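Local coordinates for resiniferatoxin-binding, phosphotriesterase-related protein (Rhodobacter sphaeroides 2.4.1, PDB 3K2G) that binds two zinc ions in a TIM barrel of the phosphotriesterase family and probably hydrolyses phosphoric ester bonds, at residues Ala90-Phe95 with Arg119-Glu124; Asp151-Glu156 with Glu188-Arg193; Asp155-Glu160 with Ala196-Arg201. All coordinates share one frame; numbering follows the deposited sequence.

Contact 1: residues Ala90-Phe95 with Arg119-Glu124; sequences AEVKQF and RRISAE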
ATOM      1  N   ALA B  90     -39.897  17.796  -9.487  1.00 19.85           N
ATOM      2  CA  ALA B  90     -39.133  18.100 -10.694  1.00 19.06           C
ATOM      3  C   ALA B  90     -37.778  17.392 -10.667  1.00 18.56           C
ATOM      4  O   ALA B  90     -37.326  16.844 -11.675  1.00 15.23           O
ATOM      5  CB  ALA B  90     -38.928  19.609 -10.830  1.00 18.75           C
ATOM      6  N   GLU B  91     -37.136  17.410  -9.504  1.00 17.44           N
ATOM      7  CA  GLU B  91     -35.831  16.780  -9.350  1.00 18.26           C
ATOM      8  C   GLU B  91     -35.923  15.267  -9.533  1.00 17.07           C
ATOM      9  O   GLU B  91     -35.022  14.653 -10.098  1.00 17.36           O
ATOM     10  CB  GLU B  91     -35.256  17.114  -7.975  1.00 20.97           C
ATOM     11  CG  GLU B  91     -34.842  18.579  -7.798  1.00 19.21           C
ATOM     12  CD  GLU B  91     -33.506  18.907  -8.458  1.00 20.20           C
ATOM     13  OE1 GLU B  91     -32.630  18.014  -8.520  1.00 15.06           O
ATOM     14  OE2 GLU B  91     -33.319  20.061  -8.899  1.00 16.99           O
ATOM     15  N   VAL B  92     -37.015  14.670  -9.055  1.00 16.93           N
ATOM     16  CA  VAL B  92     -37.208  13.231  -9.188  1.00 18.49           C
ATOM     17  C   VAL B  92     -37.507  12.864 -10.641  1.00 19.66           C
ATOM     18  O   VAL B  92     -37.117  11.795 -11.117  1.00 18.19           O
ATOM     19  CB  VAL B  92     -38.352  12.732  -8.266  1.00 19.61           C
ATOM     20  CG1 VAL B  92     -38.720  11.288  -8.601  1.00 19.23           C
ATOM     21  CG2 VAL B  92     -37.913  12.828  -6.813  1.00 17.07           C
ATOM     22  N   LYS B  93     -38.192  13.748 -11.356  1.00 20.37           N
ATOM     23  CA  LYS B  93     -38.496  13.472 -12.750  1.00 21.24           C
ATOM     24  C   LYS B  93     -37.216  13.306 -13.564  1.00 21.89           C
ATOM     25  O   LYS B  93     -37.222  12.655 -14.609  1.00 20.38           O
ATOM     26  CB  LYS B  93     -39.358  14.582 -13.345  1.00 22.83           C
ATOM     27  CG  LYS B  93     -40.803  14.564 -12.866  1.00 24.44           C
ATOM     28  CD  LYS B  93     -41.608  15.655 -13.557  1.00 25.33           C
ATOM     29  CE  LYS B  93     -43.051  15.671 -13.078  1.00 25.94           C
ATOM     30  NZ  LYS B  93     -43.847  16.744 -13.739  1.00 26.77           N
ATOM     31  N   GLN B  94     -36.115  13.890 -13.092  1.00 21.19           N
ATOM     32  CA  GLN B  94     -34.841  13.760 -13.796  1.00 21.44           C
ATOM     33  C   GLN B  94     -34.359  12.311 -13.736  1.00 21.39           C
ATOM     34  O   GLN B  94     -33.798  11.785 -14.705  1.00 20.66           O
ATOM     35  CB  GLN B  94     -33.784  14.662 -13.166  1.00 22.97           C
ATOM     36  CG  GLN B  94     -33.963  16.131 -13.440  1.00 24.16           C
ATOM     37  CD  GLN B  94     -32.875  16.954 -12.786  1.00 26.78           C
ATOM     38  OE1 GLN B  94     -31.693  16.609 -12.868  1.00 25.15           O
ATOM     39  NE2 GLN B  94     -33.263  18.047 -12.133  1.00 26.53           N
ATOM     40  N   PHE B  95     -34.571  11.681 -12.585  1.00 20.10           N
ATOM     41  CA  PHE B  95     -34.181  10.288 -12.376  1.00 20.67           C
ATOM     42  C   PHE B  95     -35.016   9.413 -13.300  1.00 21.16           C
ATOM     43  O   PHE B  95     -34.489   8.549 -13.998  1.00 20.07           O
ATOM     44  CB  PHE B  95     -34.425   9.895 -10.918  1.00 21.10           C
ATOM     45  CG  PHE B  95     -34.170   8.442 -10.618  1.00 19.93           C
ATOM     46  CD1 PHE B  95     -32.959   7.843 -10.957  1.00 17.44           C
ATOM     47  CD2 PHE B  95     -35.127   7.685  -9.948  1.00 19.60           C
ATOM     48  CE1 PHE B  95     -32.703   6.514 -10.625  1.00 19.63           C
ATOM     49  CE2 PHE B  95     -34.883   6.353  -9.608  1.00 18.51           C
ATOM     50  CZ  PHE B  95     -33.667   5.766  -9.948  1.00 17.70           C
ATOM     51  N   ARG B 119     -46.730  10.114  -1.511  1.00 25.08           N
ATOM     52  CA  ARG B 119     -47.744   9.686  -2.467  1.00 26.50           C
ATOM     53  C   ARG B 119     -47.952  10.712  -3.580  1.00 27.42           C
ATOM     54  O   ARG B 119     -48.154  10.352  -4.743  1.00 27.58           O
ATOM     55  CB  ARG B 119     -49.063   9.400  -1.741  1.00 27.78           C
ATOM     56  CG  ARG B 119     -49.089   8.029  -1.074  1.00 26.75           C
ATOM     57  CD  ARG B 119     -50.343   7.805  -0.244  1.00 28.62           C
ATOM     58  NE  ARG B 119     -50.508   6.391   0.094  1.00 30.79           N
ATOM     59  CZ  ARG B 119     -51.485   5.902   0.854  1.00 31.82           C
ATOM     60  NH1 ARG B 119     -52.398   6.714   1.372  1.00 31.53           N
ATOM     61  NH2 ARG B 119     -51.556   4.597   1.084  1.00 31.40           N
ATOM     62  N   ARG B 120     -47.897  11.992  -3.234  1.00 28.33           N
ATOM     63  CA  ARG B 120     -48.068  13.020  -4.251  1.00 29.52           C
ATOM     64  C   ARG B 120     -46.873  12.951  -5.197  1.00 27.50           C
ATOM     65  O   ARG B 120     -47.019  13.086  -6.413  1.00 27.15           O
ATOM     66  CB  ARG B 120     -48.155  14.409  -3.614  1.00 31.42           C
ATOM     67  CG  ARG B 120     -48.214  15.534  -4.636  1.00 34.07           C
ATOM     68  CD  ARG B 120     -48.238  16.902  -3.981  1.00 37.82           C
ATOM     69  NE  ARG B 120     -47.881  17.945  -4.940  1.00 40.31           N
ATOM     70  CZ  ARG B 120     -47.655  19.217  -4.622  1.00 40.61           C
ATOM     71  NH1 ARG B 120     -47.751  19.621  -3.362  1.00 41.20           N
ATOM     72  NH2 ARG B 120     -47.316  20.082  -5.566  1.00 41.98           N
ATOM     73  N   ILE B 121     -45.690  12.722  -4.636  1.00 27.49           N
ATOM     74  CA  ILE B 121     -44.484  12.631  -5.450  1.00 25.50           C
ATOM     75  C   ILE B 121     -44.552  11.428  -6.388  1.00 24.76           C
ATOM     76  O   ILE B 121     -44.273  11.545  -7.581  1.00 23.02           O
ATOM     77  CB  ILE B 121     -43.224  12.528  -4.566  1.00 25.92           C
ATOM     78  CG1 ILE B 121     -43.101  13.791  -3.706  1.00 24.27           C
ATOM     79  CG2 ILE B 121     -41.993  12.341  -5.436  1.00 25.43           C
ATOM     80  CD1 ILE B 121     -41.946  13.774  -2.737  1.00 23.82           C
ATOM     81  N   SER B 122     -44.934  10.272  -5.852  1.00 25.38           N
ATOM     82  CA  SER B 122     -45.034   9.071  -6.672  1.00 26.52           C
ATOM     83  C   SER B 122     -46.122   9.258  -7.725  1.00 27.25           C
ATOM     84  O   SER B 122     -45.967   8.842  -8.871  1.00 26.76           O
ATOM     85  CB  SER B 122     -45.358   7.847  -5.810  1.00 26.43           C
ATOM     86  OG  SER B 122     -46.659   7.936  -5.257  1.00 28.43           O
ATOM     87  N   ALA B 123     -47.219   9.896  -7.334  1.00 28.09           N
ATOM     88  CA  ALA B 123     -48.322  10.123  -8.259  1.00 30.55           C
ATOM     89  C   ALA B 123     -47.931  11.027  -9.428  1.00 30.57           C
ATOM     90  O   ALA B 123     -48.207  10.708 -10.583  1.00 30.17           O
ATOM     91  CB  ALA B 123     -49.517  10.714  -7.518  1.00 30.75           C
ATOM     92  N   GLU B 124     -47.273  12.145  -9.133  1.00 31.74           N
ATOM     93  CA  GLU B 124     -46.881  13.086 -10.181  1.00 32.31           C
ATOM     94  C   GLU B 124     -45.628  12.736 -10.979  1.00 31.58           C
ATOM     95  O   GLU B 124     -45.449  13.236 -12.088  1.00 31.70           O
ATOM     96  CB  GLU B 124     -46.721  14.488  -9.593  1.00 34.04           C
ATOM     97  CG  GLU B 124     -48.016  15.092  -9.081  1.00 36.74           C
ATOM     98  CD  GLU B 124     -47.827  16.499  -8.561  1.00 38.60           C
ATOM     99  OE1 GLU B 124     -47.162  17.296  -9.251  1.00 39.71           O
ATOM    100  OE2 GLU B 124     -48.349  16.814  -7.469  1.00 40.94           O
TER
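Val92 is the first residue of 90-95 to meet the helix segment 119-124. It directs its CB at the partner helix, and CG2 meets CG2 of Ile121 at 4.3 Å. This is a loose methyl-to-methyl contact between two buried side chains. Val92 also packs on Ile103 of strand 102-105, and Ile121 on Leu85 near the start of helix 85-97. The touch is therefore one piece of a larger apolar layer.

One residue on, Lys93 works at the solvent-exposed border. Its CG lies beside the backbone N (chi1 -73°), and the chain beyond it is fully extended. This carries the aliphatic CE past the last turn of the other helix, 3.6 Å from the carbonyl O of Glu124. The ammonium NZ stays 5.6 Å from Glu124 OE1, too far for a salt bridge, so any attraction between the two charges is probably weak.

The Glu124 carboxylate is held within its own helix. Arg120 NE donates to Glu124 OE2 at 2.8 Å, an i to i+4 salt bridge with a 154° N-H...O angle. OE2 is met on its syn side, tilted 27° out of the carboxylate plane, and lies close to the guanidinium plane. Arg120 also pairs with Asp86, tying this helix to helix 85-97. Such packing of successive helices on the outside of the strands is characteristic of the (beta/alpha)8, or TIM, barrel.

Contact 2: residues Asp151-Glu156 with Glu188-Arg193; sequences DDIADE and EEKSLR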
ATOM      1  N   ASP B 151     -39.342  -3.324  22.773  1.00 28.87           N
ATOM      2  CA  ASP B 151     -40.502  -4.019  22.230  1.00 28.33           C
ATOM      3  C   ASP B 151     -41.605  -3.062  21.785  1.00 27.91           C
ATOM      4  O   ASP B 151     -42.299  -3.328  20.802  1.00 25.90           O
ATOM      5  CB  ASP B 151     -41.050  -5.034  23.242  1.00 29.80           C
ATOM      6  CG  ASP B 151     -40.124  -6.229  23.426  1.00 30.97           C
ATOM      7  OD1 ASP B 151     -39.608  -6.747  22.412  1.00 28.37           O
ATOM      8  OD2 ASP B 151     -39.920  -6.656  24.582  1.00 32.49           O
ATOM      9  N   ASP B 152     -41.765  -1.946  22.492  1.00 27.85           N
ATOM     10  CA  ASP B 152     -42.789  -0.969  22.121  1.00 28.25           C
ATOM     11  C   ASP B 152     -42.424  -0.372  20.761  1.00 27.34           C
ATOM     12  O   ASP B 152     -43.290  -0.106  19.929  1.00 26.10           O
ATOM     13  CB  ASP B 152     -42.884   0.147  23.171  1.00 30.07           C
ATOM     14  CG  ASP B 152     -43.277  -0.371  24.545  1.00 32.07           C
ATOM     15  OD1 ASP B 152     -44.258  -1.139  24.637  1.00 30.32           O
ATOM     16  OD2 ASP B 152     -42.609  -0.003  25.534  1.00 33.35           O
ATOM     17  N   ILE B 153     -41.130  -0.170  20.540  1.00 26.55           N
ATOM     18  CA  ILE B 153     -40.650   0.373  19.275  1.00 24.90           C
ATOM     19  C   ILE B 153     -40.916  -0.645  18.173  1.00 22.40           C
ATOM     20  O   ILE B 153     -41.329  -0.288  17.069  1.00 19.86           O
ATOM     21  CB  ILE B 153     -39.141   0.689  19.348  1.00 24.98           C
ATOM     22  CG1 ILE B 153     -38.925   1.887  20.279  1.00 26.48           C
ATOM     23  CG2 ILE B 153     -38.588   0.982  17.951  1.00 25.38           C
ATOM     24  CD1 ILE B 153     -37.479   2.220  20.549  1.00 23.35           C
ATOM     25  N   ALA B 154     -40.681  -1.917  18.479  1.00 23.00           N
ATOM     26  CA  ALA B 154     -40.924  -2.980  17.508  1.00 22.48           C
ATOM     27  C   ALA B 154     -42.415  -2.994  17.182  1.00 21.83           C
ATOM     28  O   ALA B 154     -42.803  -3.118  16.021  1.00 20.81           O
ATOM     29  CB  ALA B 154     -40.491  -4.326  18.078  1.00 22.91           C
ATOM     30  N   ASP B 155     -43.250  -2.852  18.212  1.00 22.20           N
ATOM     31  CA  ASP B 155     -44.697  -2.841  18.014  1.00 23.17           C
ATOM     32  C   ASP B 155     -45.124  -1.704  17.079  1.00 22.42           C
ATOM     33  O   ASP B 155     -45.989  -1.889  16.222  1.00 20.33           O
ATOM     34  CB  ASP B 155     -45.437  -2.706  19.357  1.00 23.38           C
ATOM     35  CG  ASP B 155     -45.299  -3.941  20.236  1.00 24.75           C
ATOM     36  OD1 ASP B 155     -45.044  -5.037  19.697  1.00 21.37           O
ATOM     37  OD2 ASP B 155     -45.464  -3.820  21.470  1.00 25.28           O
ATOM     38  N   GLU B 156     -44.518  -0.530  17.233  1.00 21.58           N
ATOM     39  CA  GLU B 156     -44.872   0.606  16.381  1.00 21.83           C
ATOM     40  C   GLU B 156     -44.562   0.292  14.932  1.00 20.78           C
ATOM     41  O   GLU B 156     -45.354   0.590  14.038  1.00 19.78           O
ATOM     42  CB  GLU B 156     -44.101   1.872  16.784  1.00 24.64           C
ATOM     43  CG  GLU B 156     -44.289   2.284  18.236  1.00 29.09           C
ATOM     44  CD  GLU B 156     -43.654   3.627  18.562  1.00 31.94           C
ATOM     45  OE1 GLU B 156     -42.530   3.902  18.080  1.00 30.46           O
ATOM     46  OE2 GLU B 156     -44.280   4.404  19.315  1.00 33.41           O
ATOM     47  N   GLU B 188     -29.972   4.589  21.348  1.00 27.89           N
ATOM     48  CA  GLU B 188     -29.813   4.150  19.970  1.00 28.12           C
ATOM     49  C   GLU B 188     -29.759   2.626  19.913  1.00 27.86           C
ATOM     50  O   GLU B 188     -30.262   2.017  18.966  1.00 27.72           O
ATOM     51  CB  GLU B 188     -28.548   4.774  19.372  1.00 27.54           C
ATOM     52  CG  GLU B 188     -28.540   6.293  19.501  1.00 27.73           C
ATOM     53  CD  GLU B 188     -27.260   6.932  19.018  1.00 28.30           C
ATOM     54  OE1 GLU B 188     -26.188   6.315  19.173  1.00 26.71           O
ATOM     55  OE2 GLU B 188     -27.326   8.064  18.499  1.00 27.06           O
ATOM     56  N   GLU B 189     -29.163   2.018  20.936  1.00 27.98           N
ATOM     57  CA  GLU B 189     -29.062   0.564  21.014  1.00 28.13           C
ATOM     58  C   GLU B 189     -30.455  -0.031  21.188  1.00 27.13           C
ATOM     59  O   GLU B 189     -30.791  -1.042  20.567  1.00 24.02           O
ATOM     60  CB  GLU B 189     -28.184   0.140  22.195  1.00 30.44           C
ATOM     61  CG  GLU B 189     -27.921  -1.359  22.240  1.00 34.22           C
ATOM     62  CD  GLU B 189     -27.043  -1.776  23.410  1.00 36.62           C
ATOM     63  OE1 GLU B 189     -25.917  -1.252  23.532  1.00 39.01           O
ATOM     64  OE2 GLU B 189     -27.478  -2.639  24.202  1.00 36.36           O
ATOM     65  N   LYS B 190     -31.254   0.600  22.047  1.00 26.51           N
ATOM     66  CA  LYS B 190     -32.623   0.154  22.296  1.00 25.88           C
ATOM     67  C   LYS B 190     -33.407   0.284  21.000  1.00 24.50           C
ATOM     68  O   LYS B 190     -34.185  -0.595  20.632  1.00 23.56           O
ATOM     69  CB  LYS B 190     -33.285   1.019  23.369  1.00 27.68           C
ATOM     70  CG  LYS B 190     -34.707   0.587  23.726  1.00 29.14           C
ATOM     71  CD  LYS B 190     -35.384   1.604  24.633  1.00 29.51           C
ATOM     72  CE  LYS B 190     -35.575   2.933  23.917  1.00 31.05           C
ATOM     73  NZ  LYS B 190     -36.095   3.994  24.817  1.00 30.61           N
ATOM     74  N   SER B 191     -33.199   1.403  20.316  1.00 22.30           N
ATOM     75  CA  SER B 191     -33.868   1.663  19.054  1.00 20.91           C
ATOM     76  C   SER B 191     -33.537   0.562  18.047  1.00 19.76           C
ATOM     77  O   SER B 191     -34.429   0.012  17.401  1.00 20.79           O
ATOM     78  CB  SER B 191     -33.417   3.017  18.501  1.00 20.05           C
ATOM     79  OG  SER B 191     -33.886   3.214  17.181  1.00 21.19           O
ATOM     80  N   LEU B 192     -32.251   0.248  17.922  1.00 19.07           N
ATOM     81  CA  LEU B 192     -31.802  -0.779  16.987  1.00 20.02           C
ATOM     82  C   LEU B 192     -32.319  -2.168  17.345  1.00 19.69           C
ATOM     83  O   LEU B 192     -32.645  -2.956  16.460  1.00 17.96           O
ATOM     84  CB  LEU B 192     -30.273  -0.803  16.911  1.00 20.05           C
ATOM     85  CG  LEU B 192     -29.691  -1.789  15.888  1.00 22.52           C
ATOM     86  CD1 LEU B 192     -30.241  -1.474  14.504  1.00 22.50           C
ATOM     87  CD2 LEU B 192     -28.173  -1.714  15.890  1.00 20.52           C
ATOM     88  N   ARG B 193     -32.381  -2.472  18.639  1.00 20.43           N
ATOM     89  CA  ARG B 193     -32.880  -3.769  19.086  1.00 22.69           C
ATOM     90  C   ARG B 193     -34.358  -3.903  18.726  1.00 22.13           C
ATOM     91  O   ARG B 193     -34.802  -4.958  18.274  1.00 22.87           O
ATOM     92  CB  ARG B 193     -32.690  -3.934  20.598  1.00 25.10           C
ATOM     93  CG  ARG B 193     -31.237  -4.093  21.031  1.00 26.65           C
ATOM     94  CD  ARG B 193     -31.132  -4.398  22.521  1.00 29.68           C
ATOM     95  NE  ARG B 193     -29.754  -4.621  22.959  1.00 28.97           N
ATOM     96  CZ  ARG B 193     -29.004  -5.660  22.597  1.00 29.63           C
ATOM     97  NH1 ARG B 193     -29.489  -6.587  21.786  1.00 29.29           N
ATOM     98  NH2 ARG B 193     -27.762  -5.770  23.044  1.00 29.36           N
TER
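With chi1 at -70° and chi2 at 174°, Ile153, whose CB is directed at helix segment 188-193, brings CD1 up against it. Lys190 starts with CG anti to its backbone N, then bends at chi3 (65°), which swings CE round. The two side chains cross at about a right angle. Ile153 CD1 meets Lys190 CE at 3.9 Å. The same methyl is 3.9 Å from Ser191 CA, so it rests on backbone as well as on a lysine methylene. Ser191 directs its CB away from Ile153, which lets the methyl come close to the main chain. The CA atoms of Ile153 and Ser191 are 6.9 Å apart.

Helices 150-162 and 186-202 are neighbours on the outside of the TIM barrel, with strand 175-178 between them in the chain. The Ser191 side chain is turned to Ile178 on that strand and to Tyr135, next to the zinc ligand Tyr136.

The ammonium of Lys190 is used outside the pair of segments. NZ donates to the carbonyl oxygens of Leu148 and Ala145, just before helix 150-162.

Contact 3: residues Asp155-Glu160 with Ala196-Arg201; sequences DEIVAE and ARAQVR
Over one face of the Arg201 guanidinium lies Val158 CG2, 3.6 Å above the plane and offset toward the rim. At the edge, almost in the guanidinium plane, sits OD1 of Asp155. NH1 and NH2 of Arg201 both donate end-on to this single atom of Asp155, each at 2.8 Å. Sharing one acceptor bends both bonds, with N-H...O angles near 144°. The carboxylate stands almost upright to the guanidinium, at 83°, and both bonds go to OD1. NH2 approaches OD1 nearly in line with its C-O bond, whereas NH1 comes on the anti side and out of the carboxylate plane.

The bend at chi3 of Arg201 turns its head back over Val158, and the two side chains cross at about a right angle. Val158 CG2 is 3.7 Å from Arg201 CZ. This methyl and the Asp155 bonds together restrict the rotation of the head. NE has a further partner in Glu5, near the N-terminus of the chain, so the charge of the arginine is shared between two carboxylates, which probably helps keep it protonated.

Helices 150-162 and 186-202 flank strand 175-178 in a beta/alpha barrel. Their segments here run roughly the same way, 39° apart, with axes 8.9 Å apart at closest approach. The small Ala198 faces the partner where the backbones come nearest, its CA 6.1 Å from that of Val158, which is consistent with the close approach.

Deeper in the interface, Ile157 CG2 packs on Ala198 CB at 3.5 Å. CB and CD1 of Ile157 also lie near that methyl, so Ala198 fits against the branched side of the isoleucine. Both residues reach Ile175 at the start of strand 175-178.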
ATOM      1  N   ASP B 155     -43.250  -2.852  18.212  1.00 22.20           N
ATOM      2  CA  ASP B 155     -44.697  -2.841  18.014  1.00 23.17           C
ATOM      3  C   ASP B 155     -45.124  -1.704  17.079  1.00 22.42           C
ATOM      4  O   ASP B 155     -45.989  -1.889  16.222  1.00 20.33           O
ATOM      5  CB  ASP B 155     -45.437  -2.706  19.357  1.00 23.38           C
ATOM      6  CG  ASP B 155     -45.299  -3.941  20.236  1.00 24.75           C
ATOM      7  OD1 ASP B 155     -45.044  -5.037  19.697  1.00 21.37           O
ATOM      8  OD2 ASP B 155     -45.464  -3.820  21.470  1.00 25.28           O
ATOM      9  N   GLU B 156     -44.518  -0.530  17.233  1.00 21.58           N
ATOM     10  CA  GLU B 156     -44.872   0.606  16.381  1.00 21.83           C
ATOM     11  C   GLU B 156     -44.562   0.292  14.932  1.00 20.78           C
ATOM     12  O   GLU B 156     -45.354   0.590  14.038  1.00 19.78           O
ATOM     13  CB  GLU B 156     -44.101   1.872  16.784  1.00 24.64           C
ATOM     14  CG  GLU B 156     -44.289   2.284  18.236  1.00 29.09           C
ATOM     15  CD  GLU B 156     -43.654   3.627  18.562  1.00 31.94           C
ATOM     16  OE1 GLU B 156     -42.530   3.902  18.080  1.00 30.46           O
ATOM     17  OE2 GLU B 156     -44.280   4.404  19.315  1.00 33.41           O
ATOM     18  N   ILE B 157     -43.394  -0.303  14.707  1.00 20.19           N
ATOM     19  CA  ILE B 157     -42.953  -0.651  13.362  1.00 20.43           C
ATOM     20  C   ILE B 157     -43.848  -1.719  12.733  1.00 19.92           C
ATOM     21  O   ILE B 157     -44.182  -1.649  11.548  1.00 18.65           O
ATOM     22  CB  ILE B 157     -41.479  -1.129  13.380  1.00 21.82           C
ATOM     23  CG1 ILE B 157     -40.572   0.043  13.766  1.00 21.99           C
ATOM     24  CG2 ILE B 157     -41.082  -1.681  12.014  1.00 21.22           C
ATOM     25  CD1 ILE B 157     -39.118  -0.326  13.980  1.00 24.15           C
ATOM     26  N   VAL B 158     -44.237  -2.705  13.530  1.00 21.08           N
ATOM     27  CA  VAL B 158     -45.104  -3.775  13.038  1.00 21.55           C
ATOM     28  C   VAL B 158     -46.454  -3.199  12.604  1.00 21.77           C
ATOM     29  O   VAL B 158     -47.030  -3.626  11.604  1.00 19.55           O
ATOM     30  CB  VAL B 158     -45.351  -4.842  14.131  1.00 21.54           C
ATOM     31  CG1 VAL B 158     -46.410  -5.838  13.667  1.00 23.90           C
ATOM     32  CG2 VAL B 158     -44.057  -5.560  14.456  1.00 22.36           C
ATOM     33  N   ALA B 159     -46.952  -2.231  13.367  1.00 22.03           N
ATOM     34  CA  ALA B 159     -48.233  -1.603  13.065  1.00 23.43           C
ATOM     35  C   ALA B 159     -48.206  -0.832  11.746  1.00 23.18           C
ATOM     36  O   ALA B 159     -49.204  -0.784  11.030  1.00 23.46           O
ATOM     37  CB  ALA B 159     -48.639  -0.677  14.213  1.00 25.16           C
ATOM     38  N   GLU B 160     -47.062  -0.235  11.422  1.00 23.68           N
ATOM     39  CA  GLU B 160     -46.931   0.531  10.187  1.00 23.91           C
ATOM     40  C   GLU B 160     -46.742  -0.388   8.984  1.00 24.02           C
ATOM     41  O   GLU B 160     -47.002  -0.003   7.848  1.00 24.26           O
ATOM     42  CB  GLU B 160     -45.755   1.505  10.294  1.00 25.58           C
ATOM     43  CG  GLU B 160     -45.811   2.356  11.548  1.00 25.83           C
ATOM     44  CD  GLU B 160     -44.760   3.446  11.579  1.00 28.39           C
ATOM     45  OE1 GLU B 160     -43.578   3.162  11.285  1.00 25.08           O
ATOM     46  OE2 GLU B 160     -45.121   4.590  11.917  1.00 30.55           O
ATOM     47  N   ALA B 196     -34.580  -4.534  15.019  1.00 16.23           N
ATOM     48  CA  ALA B 196     -34.209  -5.896  14.653  1.00 16.46           C
ATOM     49  C   ALA B 196     -35.336  -6.861  15.004  1.00 16.39           C
ATOM     50  O   ALA B 196     -35.606  -7.802  14.263  1.00 14.42           O
ATOM     51  CB  ALA B 196     -32.926  -6.306  15.363  1.00 15.12           C
ATOM     52  N   ARG B 197     -35.993  -6.630  16.135  1.00 17.20           N
ATOM     53  CA  ARG B 197     -37.096  -7.493  16.530  1.00 18.27           C
ATOM     54  C   ARG B 197     -38.227  -7.303  15.536  1.00 18.87           C
ATOM     55  O   ARG B 197     -38.949  -8.244  15.210  1.00 19.43           O
ATOM     56  CB  ARG B 197     -37.549  -7.171  17.958  1.00 17.51           C
ATOM     57  CG  ARG B 197     -36.479  -7.519  18.983  1.00 20.88           C
ATOM     58  CD  ARG B 197     -36.882  -7.202  20.417  1.00 22.35           C
ATOM     59  NE  ARG B 197     -35.738  -7.338  21.317  1.00 24.03           N
ATOM     60  CZ  ARG B 197     -35.740  -6.976  22.597  1.00 26.48           C
ATOM     61  NH1 ARG B 197     -36.832  -6.455  23.139  1.00 24.86           N
ATOM     62  NH2 ARG B 197     -34.643  -7.119  23.335  1.00 25.70           N
ATOM     63  N   ALA B 198     -38.371  -6.081  15.033  1.00 19.22           N
ATOM     64  CA  ALA B 198     -39.412  -5.797  14.054  1.00 18.10           C
ATOM     65  C   ALA B 198     -39.045  -6.483  12.748  1.00 18.13           C
ATOM     66  O   ALA B 198     -39.921  -6.875  11.976  1.00 16.63           O
ATOM     67  CB  ALA B 198     -39.550  -4.291  13.838  1.00 18.16           C
ATOM     68  N   GLN B 199     -37.747  -6.633  12.499  1.00 16.35           N
ATOM     69  CA  GLN B 199     -37.298  -7.283  11.275  1.00 16.35           C
ATOM     70  C   GLN B 199     -37.730  -8.749  11.320  1.00 15.54           C
ATOM     71  O   GLN B 199     -38.205  -9.300  10.324  1.00 16.04           O
ATOM     72  CB  GLN B 199     -35.777  -7.173  11.145  1.00 17.63           C
ATOM     73  CG  GLN B 199     -35.219  -7.438   9.746  1.00 17.93           C
ATOM     74  CD  GLN B 199     -35.321  -8.894   9.326  1.00 18.70           C
ATOM     75  OE1 GLN B 199     -34.928  -9.792  10.072  1.00 15.61           O
ATOM     76  NE2 GLN B 199     -35.837  -9.133   8.117  1.00 16.53           N
ATOM     77  N   VAL B 200     -37.572  -9.377  12.480  1.00 15.44           N
ATOM     78  CA  VAL B 200     -37.959 -10.778  12.637  1.00 17.33           C
ATOM     79  C   VAL B 200     -39.475 -10.935  12.518  1.00 17.39           C
ATOM     80  O   VAL B 200     -39.968 -11.825  11.820  1.00 15.05           O
ATOM     81  CB  VAL B 200     -37.507 -11.335  14.012  1.00 17.86           C
ATOM     82  CG1 VAL B 200     -37.999 -12.774  14.188  1.00 18.75           C
ATOM     83  CG2 VAL B 200     -35.986 -11.288  14.120  1.00 16.72           C
ATOM     84  N   ARG B 201     -40.215 -10.059  13.189  1.00 17.64           N
ATOM     85  CA  ARG B 201     -41.673 -10.133  13.166  1.00 17.68           C
ATOM     86  C   ARG B 201     -42.335  -9.802  11.825  1.00 17.45           C
ATOM     87  O   ARG B 201     -43.250 -10.508  11.404  1.00 18.17           O
ATOM     88  CB  ARG B 201     -42.247  -9.249  14.281  1.00 18.42           C
ATOM     89  CG  ARG B 201     -41.837  -9.709  15.678  1.00 19.95           C
ATOM     90  CD  ARG B 201     -42.083  -8.643  16.744  1.00 21.53           C
ATOM     91  NE  ARG B 201     -43.495  -8.289  16.887  1.00 20.74           N
ATOM     92  CZ  ARG B 201     -43.941  -7.319  17.681  1.00 22.15           C
ATOM     93  NH1 ARG B 201     -43.084  -6.607  18.403  1.00 19.32           N
ATOM     94  NH2 ARG B 201     -45.241  -7.055  17.750  1.00 19.71           N
TER

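How the contacts relate
Contacts 2 and 3 are successive parts of one interface between helices 150-162 and 186-202. Their centres are 8 Å apart, and they share Asp155 and Glu156. A salt bridge joins them: Asp151 OD1 to Arg197 NH1, 2.9 Å. Ala154 packs there too, its CB 3.5 Å from Arg201 NH1. Contact 1 is a separate helix pair earlier in the chain, with centres 32 Å from contact 2 and 29 Å from contact 3. All three belong to the outer helical layer, not the metal site. Ile121 is about 9 Å from the zinc ligand His36 between side chains, Ser191 about 7 Å from Tyr136, and Ile157 about 11 Å from Glu177.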